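Local coordinates for putative uncharacterized protein (Mycobacterium tuberculosis, PDB 2ZQ5) that probably transfers sulfuryl groups to acceptor molecules, as a sulfotransferase built on an alpha/beta fold of the P-loop type, at residues A[44-47]-A[48-52]; A[54-57]-A[58-62]; A[271-274]-A[275-278]. All blocks are in the same frame, centred on the assembly; numbering follows the deposited sequence.

All three contacts are local and partly buried, and they meet on one side of the chain's centre. Interactions 1 and 2 lie at the ends of consecutive helices, the close of 36-50 and the start of 55-81. Interaction 3 is the turn that follows helix 262-272. The loop joining the two helices runs beside that turn: residues 51-54 bond to residues 275-278, and the centres of interactions 2 and 3 are only about 10 Å apart. Their chemistry differs with position. In interaction 1 the helical bonding becomes uneven, in interaction 2 side chains supplement well-formed helical bonds, and in interaction 3 an indole lies over the backbone.

Interaction 1 of 3, residues A[44-47]-A[48-52]; sequences LDAY and QGEAG
The phenol ring of Tyr-47 meets Ala-51 at its edge: the methyl CB lies near the ring plane, 4.0 Å from Tyr-47 CD1. The tyrosine has CG beside the backbone N (chi1 -80°), which stands the ring out from the side of the helix, against Leu-65 and Asn-61 of helix 55-81. A second flat group, the carboxylate of Glu-50, approaches the preceding turn. The first torsion sets CG between the backbone N and the carbonyl carbon, and the extended chain beyond it brings OE2 to 3.7 Å from Ala-46 CB. This approach is tentative, because the same placement leaves CG too close to Ala-46 O. Both carboxylate oxygens have hydrogen-bond partners outside these segments, OE1 with Ser-195 OG.

The backbone bonding becomes uneven toward the helix end. Gln-48 N to Leu-44 O is a regular bond of 3.0 Å with an N-H...O angle of 171°. One residue on, Gly-49 N to Asp-45 O keeps a short 2.9 Å, yet its angle has fallen to 124° and the bond is weak. Glu-50 N also bonds to Ala-46 O, an oxygen whose position is less sure. Ala-51 N to Tyr-47 O is weak, stretched to 3.3 Å. Along the outer flank, Gln-48 CG lies 3.2 Å from Leu-44 O, so the methylene part of that side chain packs on the carbonyl of the turn before. Uneven i-to-i+4 bonding followed by a glycine of positive phi, Gly-52, is typical of the C-terminal end of a helix, here that of helix 36-50.

Interaction 2 of 3, residues A[54-57]-A[58-62]; sequences TVLG and SKMNR
Between Thr-54 to Gly-57 and Ser-58 to Asn-61 the backbone makes four successive i-to-i+4 bonds, all of them fairly straight, as expected of a regular first helical turn. Ahead of them Thr-54 closes the helix start: its OG1 accepts from Gly-57 N at 3.0 Å in a nearly straight bond. The torsion chi1 of 57° brings this hydroxyl to the N-H of Gly-57, and OG1 is bonded also to Gly-275 O, so a single oxygen links the helix start to the neighbouring loop.

Ser-58 turns its hydroxyl back along the chain. Its OG lies 2.7 Å from Val-55 O and 3.0 Å from Thr-54 O, and no assignment of the proton is made between them. Arg-7 O makes a further, weak hydrogen bond with it. Gly-57 O is gripped twice by Asn-61: the backbone N makes a straight bond, whereas ND2 reaches the same oxygen at 3.0 Å with a bent, weak one of 124°. The amide is thus folded against its own helix.

On another flank Leu-56 and Met-60 lie side by side and point the same way, with Leu-56 CD1 at 3.9 Å from Met-60 CG. Met-60 bends at both later torsions, while its CG passes 3.1 Å from Leu-56 O. The pair forms one apolar strip, against which the indole of Trp-276 packs. A threonine N-cap whose hydroxyl accepts from the third amide of the helix is typical of a capped N-terminus, here that of helix 55-81.

Interaction 3 of 3, residues A[271-274]-A[275-278]; sequences HTTE and GWST
Gly-275 follows directly on Glu-274, whose CB and CG lie alongside its amide, CB 3.4 Å from Gly-275 N. With phi 83° the glycine takes the third place of a type II turn running from Thr-273 to Trp-276. There a CB would clash with Glu-274 O, so the tight bend is made where no side chain has to be fitted.

Trp-276 closes the turn, its N donating to Thr-273 O at 3.0 Å in a fairly straight bond. With CG beside the backbone N (chi1 -66°), the indole folds back over the turn. Thr-273 CA sits over one face of the six-membered ring in a CH-pi contact, 4.0 Å from the centroid and 23° off the normal. Thr-272 O lies above the plane too, toward the rim. The side chain of Thr-273 crosses the indole at about a right angle, its CG2 methyl 3.6 Å from Trp-276 CE3, while its OG1 is bonded to Ala-269 O.

Ser-277 lies beside water 1, which is 2.7 Å from Ser-277 O and 3.0 Å from Thr-273 O, with more acceptors near than protons to give. Ser-277 OG is hydrogen-bonded to Ala-51 O, and Thr-278 pairs through its backbone with Gly-52. A type II beta turn with glycine at its third position, the indole of its fourth residue folded back over it, follows helix 262-272 and belongs to the loop leading to helix 282-304 in the sulfotransferase fold.

Interaction 1 of 3, residues A[44-47]-A[48-52]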
# COMPACT_ATOMS: atom_id res chain seq x y z
N LEU A 44 13.90 10.57 -7.03
CA LEU A 44 15.35 10.54 -6.82
C LEU A 44 15.89 11.92 -6.48
O LEU A 44 16.74 12.06 -5.61
CB LEU A 44 16.07 10.00 -8.07
CG LEU A 44 16.00 8.49 -8.27
CD1 LEU A 44 16.57 8.12 -9.63
CD2 LEU A 44 16.78 7.80 -7.15
N ASP A 45 15.39 12.94 -7.17
CA ASP A 45 15.84 14.30 -6.89
C ASP A 45 15.45 14.69 -5.47
O ASP A 45 16.19 15.41 -4.79
CB ASP A 45 15.21 15.30 -7.88
CG ASP A 45 15.85 15.26 -9.25
OD1 ASP A 45 16.85 14.52 -9.44
OD2 ASP A 45 15.35 15.96 -10.16
N ALA A 46 14.30 14.20 -5.01
CA ALA A 46 13.85 14.51 -3.66
C ALA A 46 14.74 13.81 -2.63
O ALA A 46 15.19 14.43 -1.67
CB ALA A 46 12.40 14.08 -3.49
N TYR A 47 14.99 12.52 -2.83
CA TYR A 47 15.83 11.78 -1.89
C TYR A 47 17.21 12.40 -1.75
O TYR A 47 17.69 12.66 -0.65
CB TYR A 47 16.02 10.33 -2.35
CG TYR A 47 14.87 9.40 -2.03
CD1 TYR A 47 14.31 9.35 -0.76
CD2 TYR A 47 14.38 8.53 -3.00
CE1 TYR A 47 13.27 8.47 -0.46
CE2 TYR A 47 13.35 7.64 -2.71
CZ TYR A 47 12.80 7.62 -1.44
OH TYR A 47 11.76 6.76 -1.15
N GLN A 48 17.84 12.65 -2.89
CA GLN A 48 19.19 13.19 -2.91
C GLN A 48 19.31 14.68 -2.61
O GLN A 48 20.39 15.16 -2.28
CB GLN A 48 19.84 12.82 -4.25
CG GLN A 48 19.71 11.32 -4.53
CD GLN A 48 20.35 10.87 -5.83
OE1 GLN A 48 20.06 11.42 -6.90
NE2 GLN A 48 21.21 9.86 -5.75
N GLY A 49 18.19 15.41 -2.68
CA GLY A 49 18.25 16.83 -2.41
C GLY A 49 17.65 17.32 -1.10
O GLY A 49 17.96 18.43 -0.67
N GLU A 50 16.82 16.51 -0.46
CA GLU A 50 16.18 16.95 0.78
C GLU A 50 15.93 15.89 1.85
O GLU A 50 15.61 16.22 2.99
CB GLU A 50 14.86 17.65 0.44
CG GLU A 50 14.08 16.89 -0.61
CD GLU A 50 12.82 17.59 -1.08
OE1 GLU A 50 12.86 18.82 -1.34
OE2 GLU A 50 11.79 16.91 -1.21
N ALA A 51 16.08 14.61 1.50
CA ALA A 51 15.82 13.55 2.46
C ALA A 51 16.90 13.35 3.52
O ALA A 51 16.69 12.59 4.47
CB ALA A 51 15.55 12.24 1.72
N GLY A 52 18.04 14.01 3.36
CA GLY A 52 19.12 13.88 4.33
C GLY A 52 19.48 12.44 4.64
O GLY A 52 19.72 12.09 5.80

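Interaction 2 of 3, residues A[54-57]-A[58-62]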
# COMPACT_ATOMS: atom_id res chain seq x y z
N THR A 54 21.42 8.91 5.09
CA THR A 54 22.72 8.48 5.60
C THR A 54 23.21 7.41 4.63
O THR A 54 22.57 7.15 3.62
CB THR A 54 22.57 7.83 6.98
OG1 THR A 54 21.66 6.73 6.88
CG2 THR A 54 22.04 8.83 7.99
N VAL A 55 24.35 6.80 4.94
CA VAL A 55 24.88 5.75 4.09
C VAL A 55 23.87 4.60 4.07
O VAL A 55 23.58 4.03 3.02
CB VAL A 55 26.24 5.23 4.62
CG1 VAL A 55 26.68 3.99 3.84
CG2 VAL A 55 27.28 6.32 4.50
N LEU A 56 23.34 4.28 5.25
CA LEU A 56 22.36 3.21 5.38
C LEU A 56 21.06 3.58 4.66
O LEU A 56 20.48 2.75 3.96
CB LEU A 56 22.07 2.94 6.86
CG LEU A 56 20.93 1.95 7.14
CD1 LEU A 56 21.28 0.59 6.56
CD2 LEU A 56 20.72 1.84 8.65
N GLY A 57 20.60 4.81 4.86
CA GLY A 57 19.37 5.25 4.22
C GLY A 57 19.44 5.18 2.71
O GLY A 57 18.47 4.79 2.04
N SER A 58 20.57 5.58 2.15
CA SER A 58 20.75 5.55 0.70
C SER A 58 20.78 4.11 0.20
O SER A 58 20.22 3.79 -0.85
CB SER A 58 22.05 6.27 0.31
OG SER A 58 23.15 5.72 1.00
N LYS A 59 21.43 3.23 0.96
CA LYS A 59 21.51 1.83 0.58
C LYS A 59 20.12 1.20 0.58
O LYS A 59 19.76 0.47 -0.34
CB LYS A 59 22.42 1.06 1.55
CG LYS A 59 22.49 -0.43 1.27
CD LYS A 59 23.30 -1.17 2.32
CE LYS A 59 23.30 -2.67 2.05
NZ LYS A 59 24.05 -3.43 3.09
N MET A 60 19.34 1.51 1.62
CA MET A 60 18.00 0.97 1.73
C MET A 60 17.08 1.45 0.61
O MET A 60 16.38 0.65 -0.01
CB MET A 60 17.38 1.33 3.09
CG MET A 60 18.12 0.73 4.28
SD MET A 60 18.31 -1.06 4.16
CE MET A 60 16.65 -1.59 4.47
N ASN A 61 17.08 2.75 0.35
CA ASN A 61 16.22 3.26 -0.71
C ASN A 61 16.67 2.80 -2.09
O ASN A 61 15.84 2.64 -2.99
CB ASN A 61 16.13 4.78 -0.62
CG ASN A 61 15.24 5.22 0.52
OD1 ASN A 61 14.05 4.90 0.55
ND2 ASN A 61 15.81 5.94 1.48
N ARG A 62 17.97 2.57 -2.26
CA ARG A 62 18.46 2.09 -3.54
C ARG A 62 17.87 0.70 -3.73
O ARG A 62 17.43 0.33 -4.83
CB ARG A 62 20.00 2.03 -3.53
CG ARG A 62 20.62 1.44 -4.78
CD ARG A 62 22.13 1.71 -4.86
NE ARG A 62 22.84 1.29 -3.65
CZ ARG A 62 23.31 2.12 -2.72
NH1 ARG A 62 23.14 3.43 -2.85
NH2 ARG A 62 23.95 1.64 -1.67

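Interaction 3 of 3, residues A[271-274]-A[275-278]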
# COMPACT_ATOMS: atom_id res chain seq x y z
N HIS A 271 10.70 4.59 14.18
CA HIS A 271 11.35 3.30 14.42
C HIS A 271 11.66 2.54 13.14
O HIS A 271 12.71 1.91 13.03
CB HIS A 271 10.50 2.45 15.35
CG HIS A 271 10.50 2.92 16.77
ND1 HIS A 271 11.63 2.88 17.56
CD2 HIS A 271 9.53 3.46 17.53
CE1 HIS A 271 11.35 3.38 18.75
NE2 HIS A 271 10.08 3.74 18.76
N THR A 272 10.76 2.61 12.17
CA THR A 272 10.97 1.92 10.90
C THR A 272 12.19 2.46 10.16
O THR A 272 12.98 1.69 9.60
CB THR A 272 9.75 2.05 9.98
OG1 THR A 272 8.61 1.43 10.60
CG2 THR A 272 10.01 1.38 8.64
N THR A 273 12.33 3.78 10.17
CA THR A 273 13.41 4.46 9.46
C THR A 273 14.60 4.90 10.30
O THR A 273 15.40 5.72 9.86
CB THR A 273 12.87 5.70 8.73
OG1 THR A 273 12.44 6.67 9.70
CG2 THR A 273 11.68 5.32 7.86
N GLU A 274 14.72 4.36 11.51
CA GLU A 274 15.82 4.72 12.39
C GLU A 274 17.18 4.54 11.73
O GLU A 274 17.49 3.47 11.20
CB GLU A 274 15.74 3.89 13.68
CG GLU A 274 16.68 4.35 14.78
CD GLU A 274 16.40 3.67 16.10
OE1 GLU A 274 16.56 2.43 16.18
OE2 GLU A 274 16.01 4.37 17.06
N GLY A 275 17.99 5.59 11.74
CA GLY A 275 19.31 5.53 11.15
C GLY A 275 19.38 5.75 9.65
O GLY A 275 20.47 5.73 9.07
N TRP A 276 18.24 5.97 9.00
CA TRP A 276 18.22 6.18 7.55
C TRP A 276 18.41 7.63 7.13
O TRP A 276 18.75 7.91 5.98
CB TRP A 276 16.90 5.69 6.95
CG TRP A 276 16.67 4.22 7.04
CD1 TRP A 276 17.48 3.28 7.61
CD2 TRP A 276 15.53 3.51 6.54
NE1 TRP A 276 16.91 2.03 7.49
CE2 TRP A 276 15.72 2.15 6.84
CE3 TRP A 276 14.37 3.91 5.86
CZ2 TRP A 276 14.78 1.17 6.49
CZ3 TRP A 276 13.43 2.93 5.51
CH2 TRP A 276 13.65 1.58 5.83
N SER A 277 18.17 8.56 8.06
CA SER A 277 18.25 9.97 7.74
C SER A 277 18.49 10.83 8.97
O SER A 277 18.10 10.47 10.07
CB SER A 277 16.94 10.40 7.06
OG SER A 277 16.81 11.81 6.99
N THR A 278 19.13 11.98 8.76
CA THR A 278 19.38 12.91 9.85
C THR A 278 18.34 14.03 9.78
O THR A 278 18.28 14.89 10.67
CB THR A 278 20.79 13.53 9.77
OG1 THR A 278 20.98 14.14 8.49
CG2 THR A 278 21.85 12.46 9.99
O HOH W 1 16.79 8.24 10.85